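Local atomic coordinates of probable dehydrogenase (Bordetella bronchiseptica, PDB entry 3MOI), a protein that probably catalyses NAD(P)-dependent oxidation or reduction of a still unidentified substrate, as a member of the Gfo/Idh/MocA oxidoreductase family. Residues 142-147 and 306-311; 188-193 and 218-223. One frame throughout, in Å; residues are numbered along the deposited sequence.

Interaction 1: residues 142-147 and 306-311; sequences VGRVSM and TCEHAD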
loop_
_atom_site.group_PDB
_atom_site.type_symbol
_atom_site.label_atom_id
_atom_site.label_comp_id
_atom_site.label_asym_id
_atom_site.label_seq_id
_atom_site.Cartn_x
_atom_site.Cartn_y
_atom_site.Cartn_z
ATOM N N VAL A 142 -14.396 -1.067 17.308
ATOM C CA VAL A 142 -13.998 -1.071 15.924
ATOM C C VAL A 142 -13.984 -2.467 15.327
ATOM O O VAL A 142 -13.953 -2.591 14.118
ATOM C CB VAL A 142 -12.614 -0.384 15.884
ATOM C CG1 VAL A 142 -11.567 -1.191 15.161
ATOM C CG2 VAL A 142 -12.765 1.076 15.471
ATOM N N GLY A 143 -14.019 -3.501 16.178
ATOM C CA GLY A 143 -14.030 -4.935 15.775
ATOM C C GLY A 143 -12.614 -5.474 15.518
ATOM O O GLY A 143 -11.662 -4.759 15.735
ATOM N N ARG A 144 -12.488 -6.717 15.032
ATOM C CA ARG A 144 -11.184 -7.324 14.693
ATOM C C ARG A 144 -10.421 -6.712 13.515
ATOM O O ARG A 144 -11.012 -6.330 12.485
ATOM C CB ARG A 144 -11.331 -8.801 14.361
ATOM C CG ARG A 144 -11.827 -9.652 15.542
ATOM C CD ARG A 144 -10.909 -10.918 15.720
ATOM N NE ARG A 144 -11.640 -12.136 16.123
ATOM C CZ ARG A 144 -11.181 -13.384 15.948
ATOM N NH1 ARG A 144 -9.980 -13.604 15.380
ATOM N NH2 ARG A 144 -11.918 -14.419 16.353
ATOM N N VAL A 145 -9.096 -6.646 13.656
ATOM C CA VAL A 145 -8.250 -6.301 12.555
ATOM C C VAL A 145 -8.294 -7.416 11.537
ATOM O O VAL A 145 -8.125 -8.565 11.888
ATOM C CB VAL A 145 -6.815 -6.141 12.972
ATOM C CG1 VAL A 145 -5.926 -5.838 11.726
ATOM C CG2 VAL A 145 -6.700 -5.046 14.028
ATOM N N SER A 146 -8.536 -7.054 10.274
ATOM C CA SER A 146 -8.451 -7.989 9.156
ATOM C C SER A 146 -7.115 -7.866 8.432
ATOM O O SER A 146 -6.528 -8.858 8.043
ATOM C CB SER A 146 -9.593 -7.778 8.155
ATOM O OG SER A 146 -9.499 -8.734 7.084
ATOM N N MET A 147 -6.635 -6.653 8.267
ATOM C CA MET A 147 -5.453 -6.420 7.484
ATOM C C MET A 147 -4.921 -5.043 7.787
ATOM O O MET A 147 -5.666 -4.214 8.165
ATOM C CB MET A 147 -5.713 -6.614 5.978
ATOM C CG MET A 147 -6.492 -5.494 5.184
ATOM S SD MET A 147 -6.647 -5.820 3.400
ATOM C CE MET A 147 -7.688 -4.411 3.094
ATOM N N THR A 306 -7.450 -1.916 8.635
ATOM C CA THR A 306 -8.816 -2.097 8.311
ATOM C C THR A 306 -9.461 -3.150 9.221
ATOM O O THR A 306 -9.103 -4.333 9.249
ATOM C CB THR A 306 -9.077 -2.199 6.725
ATOM O OG1 THR A 306 -9.693 -3.420 6.357
ATOM C CG2 THR A 306 -7.925 -1.923 5.941
ATOM N N CYS A 307 -10.387 -2.671 10.047
ATOM C CA CYS A 307 -11.122 -3.528 10.948
ATOM C C CYS A 307 -12.540 -3.779 10.470
ATOM O O CYS A 307 -12.974 -3.187 9.523
ATOM C CB CYS A 307 -11.127 -2.933 12.329
ATOM S SG CYS A 307 -9.553 -2.234 12.815
ATOM N N GLU A 308 -13.233 -4.701 11.134
ATOM C CA GLU A 308 -14.623 -5.030 10.833
ATOM C C GLU A 308 -15.513 -3.766 10.771
ATOM O O GLU A 308 -16.297 -3.618 9.872
ATOM C CB GLU A 308 -15.215 -5.964 11.906
ATOM C CG GLU A 308 -14.858 -7.446 11.807
ATOM C CD GLU A 308 -15.072 -8.259 13.142
ATOM O OE1 GLU A 308 -14.936 -7.727 14.300
ATOM O OE2 GLU A 308 -15.358 -9.475 12.980
ATOM N N HIS A 309 -15.389 -2.861 11.731
ATOM C CA HIS A 309 -16.342 -1.746 11.780
ATOM C C HIS A 309 -15.716 -0.391 11.428
ATOM O O HIS A 309 -16.378 0.635 11.521
ATOM C CB HIS A 309 -17.114 -1.736 13.134
ATOM C CG HIS A 309 -17.932 -2.984 13.364
ATOM N ND1 HIS A 309 -17.802 -3.772 14.490
ATOM C CD2 HIS A 309 -18.837 -3.609 12.576
ATOM C CE1 HIS A 309 -18.606 -4.816 14.391
ATOM N NE2 HIS A 309 -19.246 -4.737 13.240
ATOM N N ALA A 310 -14.493 -0.393 10.905
ATOM C CA ALA A 310 -13.832 0.857 10.585
ATOM C C ALA A 310 -12.489 0.649 9.906
ATOM O O ALA A 310 -11.898 -0.411 10.069
ATOM C CB ALA A 310 -13.608 1.658 11.879
ATOM N N ASP A 311 -12.035 1.652 9.148
ATOM C CA ASP A 311 -10.637 1.790 8.817
ATOM C C ASP A 311 -10.073 2.851 9.736
ATOM O O ASP A 311 -10.764 3.820 10.046
ATOM C CB ASP A 311 -10.405 2.181 7.353
ATOM C CG ASP A 311 -10.887 1.093 6.370
ATOM O OD1 ASP A 311 -10.970 -0.104 6.760
ATOM O OD2 ASP A 311 -11.251 1.447 5.224
#

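Interaction 2: residues 188-193 and 218-223; sequences TITGQR and LTLEDG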
loop_
_atom_site.group_PDB
_atom_site.type_symbol
_atom_site.label_atom_id
_atom_site.label_comp_id
_atom_site.label_asym_id
_atom_site.label_seq_id
_atom_site.Cartn_x
_atom_site.Cartn_y
_atom_site.Cartn_z
ATOM N N THR A 188 2.828 -3.666 17.502
ATOM C CA THR A 188 2.222 -2.891 18.550
ATOM C C THR A 188 0.703 -2.719 18.332
ATOM O O THR A 188 -0.093 -2.999 19.218
ATOM C CB THR A 188 2.871 -1.529 18.616
ATOM O OG1 THR A 188 4.236 -1.646 19.068
ATOM C CG2 THR A 188 2.082 -0.598 19.537
ATOM N N ILE A 189 0.297 -2.299 17.116
ATOM C CA ILE A 189 -1.097 -2.149 16.778
ATOM C C ILE A 189 -1.800 -3.477 16.963
ATOM O O ILE A 189 -2.892 -3.497 17.491
ATOM C CB ILE A 189 -1.261 -1.663 15.342
ATOM C CG1 ILE A 189 -0.785 -0.216 15.217
ATOM C CG2 ILE A 189 -2.723 -1.746 14.858
ATOM C CD1 ILE A 189 -0.266 0.185 13.787
ATOM N N THR A 190 -1.241 -4.585 16.516
ATOM C CA THR A 190 -2.063 -5.754 16.528
ATOM C C THR A 190 -1.921 -6.572 17.770
ATOM O O THR A 190 -2.758 -7.364 18.066
ATOM C CB THR A 190 -1.789 -6.700 15.372
ATOM O OG1 THR A 190 -0.488 -7.283 15.532
ATOM C CG2 THR A 190 -1.939 -5.958 14.017
ATOM N N GLY A 191 -0.846 -6.427 18.505
ATOM C CA GLY A 191 -0.544 -7.434 19.528
ATOM C C GLY A 191 -0.350 -8.872 19.051
ATOM O O GLY A 191 -0.421 -9.764 19.859
ATOM N N GLN A 192 -0.119 -9.108 17.757
ATOM C CA GLN A 192 0.103 -10.472 17.260
ATOM C C GLN A 192 1.546 -10.795 16.834
ATOM O O GLN A 192 2.293 -9.955 16.382
ATOM C CB GLN A 192 -0.823 -10.735 16.118
ATOM C CG GLN A 192 -2.338 -10.796 16.525
ATOM C CD GLN A 192 -3.145 -11.309 15.375
ATOM O OE1 GLN A 192 -2.992 -12.492 14.990
ATOM N NE2 GLN A 192 -3.988 -10.435 14.769
ATOM N N ARG A 193 1.942 -12.045 17.018
ATOM C CA ARG A 193 3.156 -12.539 16.479
ATOM C C ARG A 193 3.077 -12.577 14.944
ATOM O O ARG A 193 2.057 -12.922 14.338
ATOM C CB ARG A 193 3.458 -13.919 17.042
ATOM C CG ARG A 193 4.782 -14.541 16.518
ATOM C CD ARG A 193 5.203 -15.782 17.304
ATOM N NE ARG A 193 5.967 -16.729 16.475
ATOM C CZ ARG A 193 7.297 -16.761 16.423
ATOM N NH1 ARG A 193 8.005 -15.896 17.154
ATOM N NH2 ARG A 193 7.921 -17.627 15.631
ATOM N N LEU A 218 3.252 -9.535 5.550
ATOM C CA LEU A 218 3.501 -10.174 6.814
ATOM C C LEU A 218 2.253 -10.928 7.236
ATOM O O LEU A 218 1.153 -10.320 7.362
ATOM C CB LEU A 218 3.826 -9.096 7.858
ATOM C CG LEU A 218 5.259 -8.588 8.079
ATOM C CD1 LEU A 218 6.102 -8.608 6.890
ATOM C CD2 LEU A 218 5.315 -7.216 8.799
ATOM N N THR A 219 2.378 -12.220 7.465
ATOM C CA THR A 219 1.234 -12.950 7.973
ATOM C C THR A 219 1.232 -12.936 9.528
ATOM O O THR A 219 2.213 -13.268 10.163
ATOM C CB THR A 219 1.236 -14.387 7.497
ATOM O OG1 THR A 219 1.211 -14.390 6.066
ATOM C CG2 THR A 219 0.009 -15.146 8.068
ATOM N N LEU A 220 0.117 -12.553 10.122
ATOM C CA LEU A 220 0.006 -12.538 11.544
ATOM C C LEU A 220 -0.704 -13.819 11.969
ATOM O O LEU A 220 -1.059 -14.690 11.207
ATOM C CB LEU A 220 -0.719 -11.299 12.014
ATOM C CG LEU A 220 -0.171 -9.956 11.534
ATOM C CD1 LEU A 220 -1.052 -8.859 12.059
ATOM C CD2 LEU A 220 1.253 -9.711 11.963
ATOM N N GLU A 221 -0.903 -13.953 13.229
ATOM C CA GLU A 221 -0.983 -15.263 13.806
ATOM C C GLU A 221 -2.417 -15.703 13.798
ATOM O O GLU A 221 -2.667 -16.906 13.706
ATOM C CB GLU A 221 -0.363 -15.153 15.189
ATOM C CG GLU A 221 -0.610 -16.156 16.215
ATOM C CD GLU A 221 0.101 -15.663 17.555
ATOM O OE1 GLU A 221 0.028 -14.407 17.942
ATOM O OE2 GLU A 221 0.779 -16.551 18.154
ATOM N N ASP A 222 -3.372 -14.768 13.866
ATOM C CA ASP A 222 -4.792 -15.176 13.789
ATOM C C ASP A 222 -5.267 -15.227 12.337
ATOM O O ASP A 222 -6.429 -15.414 12.098
ATOM C CB ASP A 222 -5.707 -14.286 14.669
ATOM C CG ASP A 222 -5.974 -12.883 14.053
ATOM O OD1 ASP A 222 -5.290 -12.545 13.043
ATOM O OD2 ASP A 222 -6.864 -12.123 14.578
ATOM N N GLY A 223 -4.364 -15.048 11.373
ATOM C CA GLY A 223 -4.723 -15.061 9.945
ATOM C C GLY A 223 -4.770 -13.662 9.354
ATOM O O GLY A 223 -4.677 -13.504 8.133
#

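Interaction 1: residues 142-147 and 306-311
E308 holds the backbone of R144 by two hydrogen bonds, one at its N and one at its O. The amide N of R144 gives a bond of 2.7 Å to OE1 of E308, which it meets from above the carboxylate plane, while O of R144 takes a bond of 3.1 Å from N of E308. E308 reaches this amide with CG set beside its own backbone N (chi1 -79°) and the rest of the chain extended; the side chain of R144 runs alongside it in the same direction, without their charged atoms touching. Next along, N of H309 bonds to O of V142 at 2.8 Å. Strands 145-153 and 302-307 meet here as antiparallel neighbours in the large mixed sheet of the C-terminal domain, and their pairing contains a classic beta bulge: S146 and M147 both stand opposite T306. N of S146 donates to O of T306 at 3.0 Å, and O of M147 accepts from N of T306 at 2.9 Å. The thioether of M147 crosses T306 at a slant, its CE 3.8 Å from CG2 of T306. V145 and C307 form a non-hydrogen-bonded pair, their side chains on the face away from M147; CG1 of V142 sits 3.3 Å from SG of C307, and CG2 of V142 lies against CB of A310. L312 touches both V142 and C307. OG of S146 bonds to N213 of the second subunit.

Interaction 2: residues 188-193 and 218-223
The chain from 190 to 193 runs at 103° to that from 219 to 222, across the type I turn L220-G223, with the CA atoms of R193 and E221 nearest each other. Q192 carries the contact: its amide oxygen OE1 takes a hydrogen bond of 2.6 Å from N of D222, nearly in line with the C=O bond, and a second, weak one from N of E221. The side chains of Q192 and D222 cross at about a right angle, with the amide and carboxylate planes 76° apart; OD1 of D222 bonds to N of A224. In return, OE1 of E221 accepts from N of R193 at 3.2 Å, approached from above the carboxylate plane. With CG anti to its backbone N (chi1 162°) and the chain extended, E221 lays its carboxylate against CB of R193. Deeper in, T190 and L220 meet tip to tip, CG2 of T190 being 3.6 Å from CD1 of L220. OG1 of T190, at the helix end and also bonded to O of I186, accepts from N of Q192 at 2.9 Å, an ST turn; G191 then leaves the helix with positive phi. The turn joins antiparallel strands 213-220 and 225-231, a beta hairpin in the alpha+beta C-terminal domain of the Gfo/Idh/MocA fold.

From the N terminus the chain first builds the parallel Rossmann sheet, then helix 128-139, and enters the mixed sheet through 142-147. Helix 179-190 follows, and interaction 2 closes a short loop, bringing 218-223 back to the end of that helix after strand 194-202. Only much later does 306-311 return to 142-147, so interaction 1 closes the longer loop and encloses interaction 2 without crossing it. Interaction 1 pairs strand 145-153 with strand 302-307 and sets the loop before the former against the turn leading into strand 310-314; interaction 2 ties the helix end to the neighbouring hairpin. Their centres lie about 13 Å apart, bridged by a long, weak ion pair between R144 and D222, and both touch the second subunit.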